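Local atomic coordinates of phosphonopyruvate hydrolase (Variovorax sp., PDB entry 2DUA), a protein that hydrolyses phosphonopyruvate to pyruvate and phosphate, using a divalent metal ion such as cobalt, magnesium or manganese. Residues A154-L159 and I183-R188; V209-A214 and I231-N236; V129-F134 and V169-A174; A197-W202 and S227-V232. One frame throughout, in Å; residues are numbered along the deposited sequence.

In the fold
All four contacts belong to one eight-stranded parallel barrel with helices around it. Contacts 1 and 2 are buried joints between neighbouring strands, held by backbone ladders and aliphatic packing; they meet where strand 182-185 bonds to strand 208-210, and both border the bound oxalate, contact 1 with the polar Arg155, contact 2 with Val211 and Gly235. Contacts 3 and 4 lie farther out. Contact 3 joins two helices of the outer layer through an arginine and an isoleucine, while contact 4, partly buried, ties a helix end to the start of strand 229-234 through one lysine ammonium. Contacts 2 and 4 share Ile231 and Val232, and Trp202 of contact 4 packs on Gly172 of contact 3.

Contact 1 of 4, residues A154-L159 and I183-R188; sequences ARVEAL and ILIHSR. With OXL (oxalate ion), chain C.
Leu184 O accepts a bond from Val156 N at 2.8 Å, and the CA-H of Arg155 makes a weaker contact with the same oxygen. With the bond from Leu184 N to Ala154 O, this forms the parallel ladder of a beta-alpha-beta crossover in a TIM barrel. On the face carrying Ala154, Val156, Ile183 and Ile185, Val156 CG2 meets Ile183 CG2, and Ile185 CD1 reaches Leu159 CD1 at 3.6 Å, beside helices 165-177 and 193-201.

On the other face Arg155 runs extended (chi1 174°, chi2 167°) alongside Leu184, whose CD2 lies over one face of the guanidinium. That brings Arg155 NH1 to oxalate O4 at 3.1 Å, while Arg155 NE points almost straight at Glu157 OE2 (2.8 Å), an oxygen it meets from above the carboxylate plane. Arg155 NH2 sits 3.1 Å above the His186 ring, toward its rim, with the two planes 62° apart. Arg155 and His186 are both substrate-binding residues, and Trp40, Ser42 and Phe44 also bond to the oxalate. With an alanine here, the oxalate would probably lose a cationic partner, and Glu157 OE2 would be left without its mate and that carboxylate less firmly held.

Past the strand ends a water bridges the segments, donating to Val156 O and to His186 O while accepting from Leu159 N.

Contact 2 of 4, residues V209-A214 and I231-N236; sequences VLVPTA and IVIYGN
Ile231 O receives the N-H of Leu210 at 3.0 Å, opening the parallel ladder between the last two strands of the barrel, and the CA-H of Val209 leans on the same oxygen. The side chain of Ile231 lies beside that of Val209, pointing the same way, with CB 3.9 Å from Val209 CG1. On the opposite face, the side chains of Val232 and Pro212 cross at about a right angle, Val232 CG2 touching Pro212 CD, while Ile223 of helix 220-224 packs on both residues.

Ile233 is the hub. Its N bonds to Leu210 O at 2.8 Å, and its CG1 stands beside its backbone N (chi1 -66°), which carries CD1 over to Val209 CG1 at 3.7 Å. Val211 CG2 closes on Ile233 CB, and Ile233 O is approached by Val211 CG1 and Pro212 CD. The CB of Tyr234 points away from residues 209-214; its hydroxyl bonds to Glu220, and the residue packs on Ile259 of the second subunit.

Gly235 fits closely under the first segment: Val211 CG1 is 3.9 Å from its CA, and Thr213 CG2 is 3.6 Å from its N. A CB at Gly235 would lie only 2.9 Å from Val211 CG1 and from Thr213 CG2, a clash. Replacing Val211 by an alanine would probably open a gap above Ile233 and Gly235, close to the oxalate and His186. After Gly235, Asn236 takes the N-cap position of helix 237-256.

Two backbone hydrogen bonds, the CA-H...O contacts beside them and aliphatic packing join the segments, so close fit rather than charge shapes this wall beside the oxalate.

Contact 3 of 4, residues V129-F134 and V169-A174; sequences VRIEEF and VRRGQA
Val129 O is gripped by both terminal nitrogens of Arg171, NH1 at 2.8 Å and NH2 at 3.2 Å. The oxygen lies close to the guanidinium plane; the NH1 bond is the straighter, at 155° against 136° for NH2. Arg171 NE is engaged by Glu167 one turn earlier in its own helix, and NH1 also bonds to the Tyr175 hydroxyl. Several bonds thus fix the rotation of the group.

Apolar packing centres on Ile131, at the start of its helix. Its CG1 rests 3.6 Å above the centre of the guanidinium of Arg171 and equally near the CG of that residue, whereas CG2, set anti to the backbone N by a chi1 of -71° for CG1, meets Ala174 CB one turn further along.

Charges gather on the outer side. Arg130 NH2 pairs with Glu132 OE1 at 3.0 Å, and Arg130 NH1 turns to Lys290 O of the third subunit and Asp117 of the fourth.

Helices 131-144 and 165-177 are thereby joined in the outer layer of the barrel, before and after strand 151-156 in the chain: Phe134 of the first reaches the Tyr175 ring of the second and Ala154 of the strand, and Gly172 lies against Val156.

Contact 4 of 4, residues A197-W202 and S227-V232; sequences AFVKSW and SKVGIV
Lys228 NZ gathers three backbone oxygens at the C-terminal end of helix 193-201, in the outer layer of the TIM barrel: Val199 O at 2.9 Å, Lys200 O at 2.6 Å and Trp202 O at 2.7 Å. The three are met differently. NZ lies in the carbonyl plane of Val199, is tilted 30° from that of Trp202, and stands well above that of Lys200, 62° out of it. Val199 O also accepts the N-H of Trp202, so this oxygen serves both the last helical turn and the lysine. Three carbonyl oxygens would be expected to stabilise the charge on Lys228, and may offset repulsion from the like-charged Lys200, whose NZ is 6.6 Å from Lys228 NZ. The chain of Lys228 is extended beyond CG, and this length lets Lys228, just before strand 229-234, span the distance to the helix.

Apolar contacts are looser. Val199 CG2 faces Val229 CG2 at 4.3 Å, with Leu208 of the intervening strand touching Val199 as well. The methylene CD of Lys228 comes to the edge of the Trp202 indole, near CD1 and CB. Trp202 has CG anti to its backbone N (chi1 179°), which sends the ring inward to Ile183 and to Gly172 of the neighbouring helix, while its NE1 bonds to Val206 O.

Within the helix end the hydroxyl of Ser201 turns back along the chain: its OG donates to Phe198 O at 2.9 Å.

Contact 1 of 4, residues A154-L159 and I183-R188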
loop_
_atom_site.group_PDB
_atom_site.type_symbol
_atom_site.label_atom_id
_atom_site.label_comp_id
_atom_site.label_asym_id
_atom_site.label_seq_id
_atom_site.Cartn_x
_atom_site.Cartn_y
_atom_site.Cartn_z
ATOM N N ALA A 154 -5.830 -16.661 21.876
ATOM C CA ALA A 154 -4.958 -17.745 21.409
ATOM C C ALA A 154 -5.840 -18.860 20.844
ATOM O O ALA A 154 -6.747 -19.400 21.508
ATOM C CB ALA A 154 -4.098 -18.315 22.579
ATOM N N ARG A 155 -5.544 -19.210 19.607
ATOM C CA ARG A 155 -6.282 -20.243 18.899
ATOM C C ARG A 155 -5.516 -21.548 18.953
ATOM O O ARG A 155 -4.370 -21.642 18.483
ATOM C CB ARG A 155 -6.472 -19.835 17.451
ATOM C CG ARG A 155 -7.110 -20.937 16.638
ATOM C CD ARG A 155 -7.558 -20.327 15.310
ATOM N NE ARG A 155 -8.189 -21.338 14.474
ATOM C CZ ARG A 155 -9.148 -21.063 13.576
ATOM N NH1 ARG A 155 -9.575 -19.800 13.383
ATOM N NH2 ARG A 155 -9.721 -22.067 12.906
ATOM N N VAL A 156 -6.154 -22.556 19.547
ATOM C CA VAL A 156 -5.544 -23.892 19.730
ATOM C C VAL A 156 -5.959 -24.820 18.551
ATOM O O VAL A 156 -7.159 -25.106 18.352
ATOM C CB VAL A 156 -6.036 -24.512 21.110
ATOM C CG1 VAL A 156 -5.550 -26.006 21.263
ATOM C CG2 VAL A 156 -5.516 -23.651 22.294
ATOM N N GLU A 157 -4.981 -25.276 17.777
ATOM C CA GLU A 157 -5.284 -26.108 16.635
ATOM C C GLU A 157 -4.978 -27.579 16.904
ATOM O O GLU A 157 -4.897 -28.362 15.946
ATOM C CB GLU A 157 -4.466 -25.628 15.416
ATOM C CG GLU A 157 -4.978 -24.264 14.848
ATOM C CD GLU A 157 -6.283 -24.425 14.120
ATOM O OE1 GLU A 157 -6.274 -25.021 13.022
ATOM O OE2 GLU A 157 -7.323 -23.991 14.645
ATOM N N ALA A 158 -4.810 -27.945 18.184
ATOM C CA ALA A 158 -4.469 -29.328 18.546
ATOM C C ALA A 158 -5.489 -30.400 18.105
ATOM O O ALA A 158 -5.089 -31.508 17.752
ATOM C CB ALA A 158 -4.178 -29.440 20.053
ATOM N N LEU A 159 -6.780 -30.083 18.127
ATOM C CA LEU A 159 -7.793 -31.037 17.687
ATOM C C LEU A 159 -7.682 -31.261 16.167
ATOM O O LEU A 159 -7.721 -32.391 15.715
ATOM C CB LEU A 159 -9.190 -30.546 18.041
ATOM C CG LEU A 159 -9.415 -30.414 19.553
ATOM C CD1 LEU A 159 -10.794 -29.848 19.922
ATOM C CD2 LEU A 159 -9.320 -31.801 20.151
ATOM N N ILE A 183 -9.570 -18.334 24.677
ATOM C CA ILE A 183 -9.006 -19.434 23.935
ATOM C C ILE A 183 -10.003 -19.808 22.856
ATOM O O ILE A 183 -11.167 -20.046 23.146
ATOM C CB ILE A 183 -8.752 -20.697 24.868
ATOM C CG1 ILE A 183 -7.703 -20.364 25.969
ATOM C CG2 ILE A 183 -8.285 -21.860 23.999
ATOM C CD1 ILE A 183 -6.322 -19.812 25.362
ATOM N N LEU A 184 -9.542 -19.845 21.620
ATOM C CA LEU A 184 -10.428 -20.206 20.516
ATOM C C LEU A 184 -10.067 -21.654 20.209
ATOM O O LEU A 184 -8.907 -21.952 19.912
ATOM C CB LEU A 184 -10.152 -19.292 19.319
ATOM C CG LEU A 184 -11.129 -19.411 18.144
ATOM C CD1 LEU A 184 -10.935 -18.228 17.214
ATOM C CD2 LEU A 184 -10.932 -20.756 17.410
ATOM N N ILE A 185 -11.040 -22.550 20.296
ATOM C CA ILE A 185 -10.790 -23.958 20.036
ATOM C C ILE A 185 -11.567 -24.363 18.788
ATOM O O ILE A 185 -12.713 -24.012 18.621
ATOM C CB ILE A 185 -11.171 -24.839 21.260
ATOM C CG1 ILE A 185 -10.927 -26.293 20.908
ATOM C CG2 ILE A 185 -12.630 -24.543 21.745
ATOM C CD1 ILE A 185 -9.403 -26.629 20.835
ATOM N N HIS A 186 -10.909 -25.095 17.906
ATOM C CA HIS A 186 -11.505 -25.437 16.632
ATOM C C HIS A 186 -11.501 -26.943 16.342
ATOM O O HIS A 186 -10.580 -27.632 16.731
ATOM C CB HIS A 186 -10.700 -24.687 15.559
ATOM C CG HIS A 186 -11.448 -24.479 14.286
ATOM N ND1 HIS A 186 -12.720 -23.947 14.256
ATOM C CD2 HIS A 186 -11.147 -24.815 13.006
ATOM C CE1 HIS A 186 -13.178 -23.975 13.015
ATOM N NE2 HIS A 186 -12.246 -24.500 12.236
ATOM N N SER A 187 -12.523 -27.410 15.621
ATOM C CA SER A 187 -12.670 -28.812 15.238
ATOM C C SER A 187 -13.028 -28.944 13.755
ATOM O O SER A 187 -13.700 -28.084 13.214
ATOM C CB SER A 187 -13.805 -29.471 16.020
ATOM O OG SER A 187 -13.875 -30.845 15.719
ATOM N N ARG A 188 -12.600 -30.034 13.125
ATOM C CA ARG A 188 -12.941 -30.281 11.716
ATOM C C ARG A 188 -13.769 -31.602 11.651
ATOM O O ARG A 188 -14.153 -32.061 10.575
ATOM C CB ARG A 188 -11.678 -30.425 10.860
ATOM C CG ARG A 188 -11.211 -31.863 10.784
ATOM C CD ARG A 188 -9.714 -32.015 10.756
ATOM N NE ARG A 188 -9.072 -31.256 9.688
ATOM C CZ ARG A 188 -7.778 -31.367 9.408
ATOM N NH1 ARG A 188 -7.013 -32.198 10.107
ATOM N NH2 ARG A 188 -7.247 -30.649 8.435
HETATM C C1 OXL C . -10.666 -17.252 9.252
HETATM C C2 OXL C . -10.322 -18.185 10.343
HETATM O O1 OXL C . -11.909 -16.912 9.083
HETATM O O2 OXL C . -9.105 -18.278 10.687
HETATM O O3 OXL C . -9.720 -16.831 8.555
HETATM O O4 OXL C . -11.235 -18.825 10.906
HETATM O O HOH W 1 -8.001 -27.429 17.469
HETATM O O HOH W 2 -10.778 -31.940 14.509
#

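Contact 2 of 4, residues V209-A214 and I231-N236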
loop_
_atom_site.group_PDB
_atom_site.type_symbol
_atom_site.label_atom_id
_atom_site.label_comp_id
_atom_site.label_asym_id
_atom_site.label_seq_id
_atom_site.Cartn_x
_atom_site.Cartn_y
_atom_site.Cartn_z
ATOM N N VAL A 209 -13.786 -19.368 22.672
ATOM C CA VAL A 209 -14.270 -18.760 21.423
ATOM C C VAL A 209 -14.521 -19.891 20.455
ATOM O O VAL A 209 -13.644 -20.731 20.242
ATOM C CB VAL A 209 -13.249 -17.828 20.783
ATOM C CG1 VAL A 209 -13.862 -17.122 19.529
ATOM C CG2 VAL A 209 -12.811 -16.777 21.798
ATOM N N LEU A 210 -15.735 -19.939 19.910
ATOM C CA LEU A 210 -16.042 -20.954 18.902
ATOM C C LEU A 210 -16.290 -20.349 17.488
ATOM O O LEU A 210 -16.823 -19.228 17.373
ATOM C CB LEU A 210 -17.282 -21.739 19.318
ATOM C CG LEU A 210 -17.258 -22.504 20.652
ATOM C CD1 LEU A 210 -18.582 -23.326 20.774
ATOM C CD2 LEU A 210 -16.034 -23.396 20.657
ATOM N N VAL A 211 -15.899 -21.087 16.443
ATOM C CA VAL A 211 -16.106 -20.735 15.039
ATOM C C VAL A 211 -16.784 -21.973 14.494
ATOM O O VAL A 211 -16.158 -22.776 13.846
ATOM C CB VAL A 211 -14.818 -20.384 14.270
ATOM C CG1 VAL A 211 -15.138 -19.780 12.855
ATOM C CG2 VAL A 211 -13.962 -19.368 15.095
ATOM N N PRO A 212 -18.066 -22.163 14.770
ATOM C CA PRO A 212 -18.744 -23.401 14.341
ATOM C C PRO A 212 -19.223 -23.474 12.897
ATOM O O PRO A 212 -20.375 -23.886 12.645
ATOM C CB PRO A 212 -19.903 -23.502 15.342
ATOM C CG PRO A 212 -20.360 -22.060 15.434
ATOM C CD PRO A 212 -18.983 -21.266 15.497
ATOM N N THR A 213 -18.336 -23.125 11.956
ATOM C CA THR A 213 -18.737 -23.098 10.542
ATOM C C THR A 213 -19.109 -24.491 10.050
ATOM O O THR A 213 -20.010 -24.635 9.229
ATOM C CB THR A 213 -17.599 -22.506 9.633
ATOM O OG1 THR A 213 -16.379 -23.205 9.870
ATOM C CG2 THR A 213 -17.336 -21.023 9.988
ATOM N N ALA A 214 -18.421 -25.495 10.572
ATOM C CA ALA A 214 -18.630 -26.922 10.223
ATOM C C ALA A 214 -19.890 -27.553 10.845
ATOM O O ALA A 214 -20.297 -28.652 10.424
ATOM C CB ALA A 214 -17.410 -27.739 10.655
ATOM N N ILE A 231 -17.551 -16.058 23.081
ATOM C CA ILE A 231 -17.684 -15.448 21.751
ATOM C C ILE A 231 -17.977 -16.495 20.725
ATOM O O ILE A 231 -17.418 -17.580 20.791
ATOM C CB ILE A 231 -16.384 -14.755 21.294
ATOM C CG1 ILE A 231 -16.055 -13.569 22.203
ATOM C CG2 ILE A 231 -16.533 -14.270 19.856
ATOM C CD1 ILE A 231 -14.719 -12.912 21.928
ATOM N N VAL A 232 -18.911 -16.177 19.812
ATOM C CA VAL A 232 -19.194 -17.063 18.701
ATOM C C VAL A 232 -18.888 -16.244 17.451
ATOM O O VAL A 232 -19.323 -15.092 17.322
ATOM C CB VAL A 232 -20.656 -17.563 18.673
ATOM C CG1 VAL A 232 -21.631 -16.386 18.658
ATOM C CG2 VAL A 232 -20.851 -18.463 17.482
ATOM N N ILE A 233 -18.093 -16.822 16.564
ATOM C CA ILE A 233 -17.713 -16.141 15.320
ATOM C C ILE A 233 -18.317 -16.863 14.097
ATOM O O ILE A 233 -18.231 -18.097 13.986
ATOM C CB ILE A 233 -16.169 -16.143 15.145
ATOM C CG1 ILE A 233 -15.521 -15.290 16.233
ATOM C CG2 ILE A 233 -15.799 -15.658 13.714
ATOM C CD1 ILE A 233 -13.976 -15.368 16.316
ATOM N N TYR A 234 -18.931 -16.101 13.201
ATOM C CA TYR A 234 -19.464 -16.648 11.935
ATOM C C TYR A 234 -18.274 -16.434 10.979
ATOM O O TYR A 234 -18.007 -15.330 10.505
ATOM C CB TYR A 234 -20.697 -15.846 11.574
ATOM C CG TYR A 234 -21.825 -16.177 12.529
ATOM C CD1 TYR A 234 -22.518 -17.392 12.412
ATOM C CD2 TYR A 234 -22.173 -15.327 13.561
ATOM C CE1 TYR A 234 -23.540 -17.740 13.319
ATOM C CE2 TYR A 234 -23.220 -15.687 14.507
ATOM C CZ TYR A 234 -23.870 -16.898 14.340
ATOM O OH TYR A 234 -24.851 -17.297 15.228
ATOM N N GLY A 235 -17.552 -17.499 10.709
ATOM C CA GLY A 235 -16.259 -17.384 10.020
ATOM C C GLY A 235 -16.176 -17.015 8.510
ATOM O O GLY A 235 -15.174 -16.393 8.130
ATOM N N ASN A 236 -17.151 -17.368 7.674
ATOM C CA ASN A 236 -16.995 -17.114 6.241
ATOM C C ASN A 236 -18.309 -16.941 5.513
ATOM O O ASN A 236 -18.379 -17.150 4.320
ATOM C CB ASN A 236 -16.289 -18.309 5.642
ATOM C CG ASN A 236 -16.985 -19.607 5.988
ATOM O OD1 ASN A 236 -16.348 -20.648 6.033
ATOM N ND2 ASN A 236 -18.285 -19.559 6.259
#

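Contact 3 of 4, residues V129-F134 and V169-A174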
loop_
_atom_site.group_PDB
_atom_site.type_symbol
_atom_site.label_atom_id
_atom_site.label_comp_id
_atom_site.label_asym_id
_atom_site.label_seq_id
_atom_site.Cartn_x
_atom_site.Cartn_y
_atom_site.Cartn_z
ATOM N N VAL A 129 3.605 -25.506 16.814
ATOM C CA VAL A 129 4.881 -25.081 17.378
ATOM C C VAL A 129 4.870 -25.645 18.826
ATOM O O VAL A 129 3.812 -25.943 19.356
ATOM C CB VAL A 129 5.001 -23.507 17.415
ATOM C CG1 VAL A 129 4.834 -22.906 15.978
ATOM C CG2 VAL A 129 3.939 -22.904 18.371
ATOM N N ARG A 130 6.050 -25.778 19.437
ATOM C CA ARG A 130 6.185 -26.221 20.833
ATOM C C ARG A 130 5.334 -25.315 21.742
ATOM O O ARG A 130 5.180 -24.094 21.494
ATOM C CB ARG A 130 7.655 -26.141 21.288
ATOM C CG ARG A 130 8.623 -27.173 20.619
ATOM C CD ARG A 130 10.111 -26.849 20.933
ATOM N NE ARG A 130 10.511 -25.537 20.372
ATOM C CZ ARG A 130 10.655 -24.420 21.075
ATOM N NH1 ARG A 130 11.005 -23.285 20.470
ATOM N NH2 ARG A 130 10.433 -24.399 22.369
ATOM N N ILE A 131 4.805 -25.915 22.805
ATOM C CA ILE A 131 3.982 -25.213 23.756
ATOM C C ILE A 131 4.675 -23.992 24.324
ATOM O O ILE A 131 4.074 -22.924 24.395
ATOM C CB ILE A 131 3.531 -26.150 24.939
ATOM C CG1 ILE A 131 2.499 -27.161 24.435
ATOM C CG2 ILE A 131 2.915 -25.329 26.028
ATOM C CD1 ILE A 131 1.817 -27.993 25.514
ATOM N N GLU A 132 5.942 -24.141 24.712
ATOM C CA GLU A 132 6.706 -23.017 25.257
ATOM C C GLU A 132 6.950 -21.925 24.204
ATOM O O GLU A 132 6.942 -20.738 24.556
ATOM C CB GLU A 132 8.078 -23.479 25.784
ATOM C CG GLU A 132 8.072 -24.841 26.428
ATOM C CD GLU A 132 8.164 -25.960 25.374
ATOM O OE1 GLU A 132 9.160 -26.022 24.585
ATOM O OE2 GLU A 132 7.246 -26.774 25.338
ATOM N N GLU A 133 7.183 -22.308 22.943
ATOM C CA GLU A 133 7.408 -21.288 21.922
ATOM C C GLU A 133 6.146 -20.419 21.830
ATOM O O GLU A 133 6.234 -19.197 21.856
ATOM C CB GLU A 133 7.690 -21.846 20.527
ATOM C CG GLU A 133 7.974 -20.670 19.547
ATOM C CD GLU A 133 8.251 -21.056 18.074
ATOM O OE1 GLU A 133 8.384 -22.248 17.763
ATOM O OE2 GLU A 133 8.362 -20.132 17.219
ATOM N N PHE A 134 4.972 -21.058 21.774
ATOM C CA PHE A 134 3.737 -20.283 21.661
ATOM C C PHE A 134 3.416 -19.440 22.883
ATOM O O PHE A 134 2.920 -18.290 22.773
ATOM C CB PHE A 134 2.572 -21.167 21.282
ATOM C CG PHE A 134 1.447 -20.399 20.624
ATOM C CD1 PHE A 134 1.608 -19.879 19.343
ATOM C CD2 PHE A 134 0.270 -20.108 21.341
ATOM C CE1 PHE A 134 0.585 -19.045 18.748
ATOM C CE2 PHE A 134 -0.760 -19.277 20.766
ATOM C CZ PHE A 134 -0.597 -18.749 19.470
ATOM N N VAL A 169 -6.352 -29.268 25.713
ATOM C CA VAL A 169 -6.607 -28.561 26.984
ATOM C C VAL A 169 -5.295 -28.068 27.599
ATOM O O VAL A 169 -5.229 -26.976 28.184
ATOM C CB VAL A 169 -7.286 -29.484 28.011
ATOM C CG1 VAL A 169 -7.367 -28.791 29.390
ATOM C CG2 VAL A 169 -8.662 -29.881 27.508
ATOM N N ARG A 170 -4.256 -28.904 27.512
ATOM C CA ARG A 170 -2.941 -28.527 28.063
ATOM C C ARG A 170 -2.449 -27.246 27.378
ATOM O O ARG A 170 -1.914 -26.375 28.014
ATOM C CB ARG A 170 -1.967 -29.645 27.771
ATOM C CG ARG A 170 -0.552 -29.427 28.206
ATOM C CD ARG A 170 0.220 -30.777 27.992
ATOM N NE ARG A 170 1.672 -30.672 28.211
ATOM C CZ ARG A 170 2.597 -30.687 27.251
ATOM N NH1 ARG A 170 2.245 -30.807 25.973
ATOM N NH2 ARG A 170 3.886 -30.577 27.575
ATOM N N ARG A 171 -2.577 -27.170 26.055
ATOM C CA ARG A 171 -2.105 -25.961 25.354
ATOM C C ARG A 171 -2.977 -24.799 25.772
ATOM O O ARG A 171 -2.481 -23.730 26.109
ATOM C CB ARG A 171 -2.126 -26.193 23.814
ATOM C CG ARG A 171 -0.956 -27.082 23.382
ATOM C CD ARG A 171 -0.986 -27.470 21.912
ATOM N NE ARG A 171 0.244 -28.180 21.529
ATOM C CZ ARG A 171 1.348 -27.629 21.011
ATOM N NH1 ARG A 171 1.433 -26.316 20.772
ATOM N NH2 ARG A 171 2.398 -28.405 20.746
ATOM N N GLY A 172 -4.290 -25.009 25.777
ATOM C CA GLY A 172 -5.166 -23.917 26.185
ATOM C C GLY A 172 -4.748 -23.363 27.545
ATOM O O GLY A 172 -4.599 -22.127 27.746
ATOM N N GLN A 173 -4.551 -24.254 28.524
ATOM C CA GLN A 173 -4.149 -23.778 29.827
ATOM C C GLN A 173 -2.795 -23.070 29.807
ATOM O O GLN A 173 -2.606 -22.106 30.524
ATOM C CB GLN A 173 -4.096 -24.943 30.842
ATOM C CG GLN A 173 -5.450 -25.530 31.126
ATOM C CD GLN A 173 -5.377 -26.521 32.288
ATOM O OE1 GLN A 173 -4.768 -27.569 32.169
ATOM N NE2 GLN A 173 -5.966 -26.158 33.417
ATOM N N ALA A 174 -1.857 -23.560 29.017
ATOM C CA ALA A 174 -0.513 -22.954 28.945
ATOM C C ALA A 174 -0.586 -21.562 28.305
ATOM O O ALA A 174 0.143 -20.633 28.693
ATOM C CB ALA A 174 0.403 -23.834 28.110
#

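Contact 4 of 4, residues A197-W202 and S227-V232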
loop_
_atom_site.group_PDB
_atom_site.type_symbol
_atom_site.label_atom_id
_atom_site.label_comp_id
_atom_site.label_asym_id
_atom_site.label_seq_id
_atom_site.Cartn_x
_atom_site.Cartn_y
_atom_site.Cartn_z
ATOM N N ALA A 197 -17.204 -31.861 23.775
ATOM C CA ALA A 197 -16.435 -32.585 24.806
ATOM C C ALA A 197 -15.307 -31.670 25.287
ATOM O O ALA A 197 -15.012 -31.629 26.486
ATOM C CB ALA A 197 -15.847 -33.868 24.240
ATOM N N PHE A 198 -14.658 -30.934 24.384
ATOM C CA PHE A 198 -13.605 -30.030 24.846
ATOM C C PHE A 198 -14.158 -28.973 25.793
ATOM O O PHE A 198 -13.574 -28.713 26.841
ATOM C CB PHE A 198 -12.876 -29.348 23.697
ATOM C CG PHE A 198 -11.841 -28.363 24.152
ATOM C CD1 PHE A 198 -10.498 -28.726 24.245
ATOM C CD2 PHE A 198 -12.213 -27.061 24.491
ATOM C CE1 PHE A 198 -9.539 -27.819 24.667
ATOM C CE2 PHE A 198 -11.263 -26.133 24.922
ATOM C CZ PHE A 198 -9.894 -26.537 25.007
ATOM N N VAL A 199 -15.289 -28.375 25.424
ATOM C CA VAL A 199 -15.903 -27.342 26.236
ATOM C C VAL A 199 -16.243 -27.847 27.641
ATOM O O VAL A 199 -15.961 -27.159 28.632
ATOM C CB VAL A 199 -17.157 -26.808 25.571
ATOM C CG1 VAL A 199 -17.937 -25.960 26.570
ATOM C CG2 VAL A 199 -16.771 -25.949 24.333
ATOM N N LYS A 200 -16.812 -29.059 27.715
ATOM C CA LYS A 200 -17.148 -29.659 29.003
ATOM C C LYS A 200 -15.885 -29.806 29.899
ATOM O O LYS A 200 -15.882 -29.468 31.080
ATOM C CB LYS A 200 -17.759 -31.054 28.754
ATOM C CG LYS A 200 -18.058 -31.831 30.032
ATOM C CD LYS A 200 -19.104 -31.103 30.885
ATOM C CE LYS A 200 -19.350 -31.809 32.247
ATOM N NZ LYS A 200 -20.505 -31.204 33.002
ATOM N N SER A 201 -14.823 -30.329 29.318
ATOM C CA SER A 201 -13.581 -30.523 30.015
ATOM C C SER A 201 -12.784 -29.268 30.301
ATOM O O SER A 201 -11.966 -29.283 31.190
ATOM C CB SER A 201 -12.697 -31.493 29.253
ATOM O OG SER A 201 -12.100 -30.855 28.154
ATOM N N TRP A 202 -13.020 -28.163 29.575
ATOM C CA TRP A 202 -12.203 -26.958 29.805
ATOM C C TRP A 202 -12.148 -26.476 31.290
ATOM O O TRP A 202 -13.134 -26.014 31.825
ATOM C CB TRP A 202 -12.666 -25.843 28.845
ATOM C CG TRP A 202 -11.923 -24.557 29.018
ATOM C CD1 TRP A 202 -12.435 -23.371 29.497
ATOM C CD2 TRP A 202 -10.504 -24.338 28.841
ATOM N NE1 TRP A 202 -11.439 -22.449 29.637
ATOM C CE2 TRP A 202 -10.240 -23.003 29.251
ATOM C CE3 TRP A 202 -9.438 -25.137 28.385
ATOM C CZ2 TRP A 202 -8.941 -22.441 29.230
ATOM C CZ3 TRP A 202 -8.127 -24.580 28.362
ATOM C CH2 TRP A 202 -7.896 -23.247 28.787
ATOM N N SER A 227 -21.855 -21.963 29.184
ATOM C CA SER A 227 -21.432 -20.838 29.961
ATOM C C SER A 227 -19.970 -20.467 29.740
ATOM O O SER A 227 -19.615 -19.305 29.890
ATOM C CB SER A 227 -21.678 -21.124 31.451
ATOM O OG SER A 227 -23.063 -21.327 31.631
ATOM N N LYS A 228 -19.139 -21.456 29.430
ATOM C CA LYS A 228 -17.711 -21.221 29.215
ATOM C C LYS A 228 -17.349 -20.499 27.899
ATOM O O LYS A 228 -16.229 -19.979 27.766
ATOM C CB LYS A 228 -16.959 -22.564 29.275
ATOM C CG LYS A 228 -16.981 -23.276 30.646
ATOM C CD LYS A 228 -16.293 -24.658 30.505
ATOM C CE LYS A 228 -16.461 -25.607 31.761
ATOM N NZ LYS A 228 -15.698 -26.888 31.508
ATOM N N VAL A 229 -18.283 -20.451 26.940
ATOM C CA VAL A 229 -18.018 -19.799 25.635
ATOM C C VAL A 229 -18.414 -18.360 25.742
ATOM O O VAL A 229 -19.564 -18.072 26.079
ATOM C CB VAL A 229 -18.850 -20.489 24.519
ATOM C CG1 VAL A 229 -18.642 -19.785 23.149
ATOM C CG2 VAL A 229 -18.412 -21.976 24.403
ATOM N N GLY A 230 -17.484 -17.453 25.470
ATOM C CA GLY A 230 -17.850 -16.061 25.522
ATOM C C GLY A 230 -18.048 -15.409 24.137
ATOM O O GLY A 230 -18.660 -14.329 24.035
ATOM N N ILE A 231 -17.551 -16.058 23.081
ATOM C CA ILE A 231 -17.684 -15.448 21.751
ATOM C C ILE A 231 -17.977 -16.495 20.725
ATOM O O ILE A 231 -17.418 -17.580 20.791
ATOM C CB ILE A 231 -16.384 -14.755 21.294
ATOM C CG1 ILE A 231 -16.055 -13.569 22.203
ATOM C CG2 ILE A 231 -16.533 -14.270 19.856
ATOM C CD1 ILE A 231 -14.719 -12.912 21.928
ATOM N N VAL A 232 -18.911 -16.177 19.812
ATOM C CA VAL A 232 -19.194 -17.063 18.701
ATOM C C VAL A 232 -18.888 -16.244 17.451
ATOM O O VAL A 232 -19.323 -15.092 17.322
ATOM C CB VAL A 232 -20.656 -17.563 18.673
ATOM C CG1 VAL A 232 -21.631 -16.386 18.658
ATOM C CG2 VAL A 232 -20.851 -18.463 17.482
#